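Local coordinates for protein BspA (BspA_V) (Streptococcus agalactiae serotype III, PDB 5DZ8) that probably serves, as the variable domain of a cell wall-anchored AgI/II-family adhesin, in the attachment of the bacterium to other surfaces, at residues K111-N114 / T118-E121. Sequence-based numbering, arbitrary orientation.
Sequences KAHN and TFAE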
loop_
_atom_site.group_PDB
_atom_site.type_symbol
_atom_site.label_atom_id
_atom_site.label_comp_id
_atom_site.label_asym_id
_atom_site.label_seq_id
_atom_site.Cartn_x
_atom_site.Cartn_y
_atom_site.Cartn_z
ATOM N N LYS A 111 8.517 1.771 -8.295
ATOM C CA LYS A 111 7.879 2.689 -9.194
ATOM C C LYS A 111 6.392 2.707 -8.921
ATOM O O LYS A 111 5.685 1.689 -9.082
ATOM C CB LYS A 111 8.126 2.220 -10.606
ATOM C CG LYS A 111 7.460 3.058 -11.673
ATOM C CD LYS A 111 8.143 4.407 -11.881
ATOM C CE LYS A 111 7.351 5.140 -12.961
ATOM N NZ LYS A 111 8.092 6.310 -13.417
ATOM N N ALA A 112 5.930 3.886 -8.527
ATOM C CA ALA A 112 4.549 4.125 -8.227
ATOM C C ALA A 112 3.994 4.909 -9.418
ATOM O O ALA A 112 4.644 5.825 -9.898
ATOM C CB ALA A 112 4.462 4.931 -6.957
ATOM N N HIS A 113 2.827 4.528 -9.916
ATOM C CA HIS A 113 2.258 5.177 -11.094
ATOM C C HIS A 113 0.767 4.848 -11.160
ATOM O O HIS A 113 0.305 3.924 -10.457
ATOM C CB HIS A 113 3.011 4.750 -12.395
ATOM C CG HIS A 113 2.860 3.297 -12.740
ATOM N ND1 HIS A 113 2.059 2.845 -13.765
ATOM C CD2 HIS A 113 3.397 2.193 -12.180
ATOM C CE1 HIS A 113 2.133 1.537 -13.849
ATOM N NE2 HIS A 113 2.925 1.110 -12.886
ATOM N N ASN A 114 0.036 5.593 -11.995
ATOM C CA ASN A 114 -1.421 5.486 -12.132
ATOM C C ASN A 114 -1.878 4.583 -13.291
ATOM O O ASN A 114 -3.082 4.411 -13.529
ATOM C CB ASN A 114 -2.042 6.857 -12.316
ATOM C CG ASN A 114 -1.629 7.523 -13.631
ATOM O OD1 ASN A 114 -1.265 6.865 -14.631
ATOM N ND2 ASN A 114 -1.638 8.836 -13.620
ATOM N N THR A 118 2.724 5.506 -20.591
ATOM C CA THR A 118 3.734 4.575 -20.992
ATOM C C THR A 118 5.089 5.038 -20.487
ATOM O O THR A 118 5.328 6.192 -20.415
ATOM C CB THR A 118 3.673 4.420 -22.475
ATOM O OG1 THR A 118 2.422 3.795 -22.756
ATOM C CG2 THR A 118 4.835 3.523 -23.027
ATOM N N PHE A 119 5.958 4.122 -20.059
ATOM C CA PHE A 119 7.327 4.519 -19.693
ATOM C C PHE A 119 8.269 3.345 -19.740
ATOM O O PHE A 119 7.852 2.170 -19.827
ATOM C CB PHE A 119 7.370 5.142 -18.295
ATOM C CG PHE A 119 6.938 4.181 -17.203
ATOM C CD1 PHE A 119 7.813 3.188 -16.716
ATOM C CD2 PHE A 119 5.616 4.182 -16.743
ATOM C CE1 PHE A 119 7.395 2.293 -15.734
ATOM C CE2 PHE A 119 5.204 3.271 -15.786
ATOM C CZ PHE A 119 6.099 2.346 -15.268
ATOM N N ALA A 120 9.556 3.677 -19.600
ATOM C CA ALA A 120 10.600 2.687 -19.431
ATOM C C ALA A 120 11.637 3.165 -18.438
ATOM O O ALA A 120 12.163 4.256 -18.569
ATOM C CB ALA A 120 11.256 2.384 -20.766
ATOM N N GLU A 121 11.931 2.341 -17.456
ATOM C CA GLU A 121 12.938 2.640 -16.476
ATOM C C GLU A 121 14.063 1.647 -16.636
ATOM O O GLU A 121 13.835 0.434 -16.791
ATOM C CB GLU A 121 12.385 2.400 -15.078
ATOM C CG GLU A 121 11.142 3.194 -14.739
ATOM C CD GLU A 121 11.395 4.701 -14.718
ATOM O OE1 GLU A 121 12.537 5.100 -14.456
ATOM O OE2 GLU A 121 10.449 5.484 -14.972
#
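K111 reaches across to lie over one face of F119 and ends on the carboxylate of E121. From CB, directed at the facing strand, the lysine side chain runs outward. K111 CG comes within 3.9 Å of F119 CZ, at the rim of the ring. A turn about the CB-CG bond sends CD toward E121 OE2. K111 CE sits over the centre of the phenyl, 3.9 Å from the F119 ring centroid, a CH-pi contact. K111 NZ stays above the same face, 4.5 Å from the F119 ring centroid and only 7° off the ring normal, so cation-pi and salt bridge share one ammonium. The hydrogen bond from K111 NZ to E121 OE2 is 2.9 Å long and arrives from above the carboxylate plane, about 45° out of it. E121 is itself bent at chi2 and crosses the lysine nearly at a right angle.

Strands 107-113 and 119-135 run antiparallel here but belong to different sheets, joined by a short loop: backbone bonds tie K111 to F98 and F119 to Y83. This is consistent with the edge of a beta sandwich, where the outermost strands of its two sheets face each other, with the strand axes 10.8 Å apart.

The neighbouring rim of F119, CE2 with CZ, is turned edge-on to the H113 ring. F119 CE2 points at the imidazole face, 3.8 Å from H113 ND1, in a T-shaped pair with planes at 79°. Y83 also meets the histidine ring.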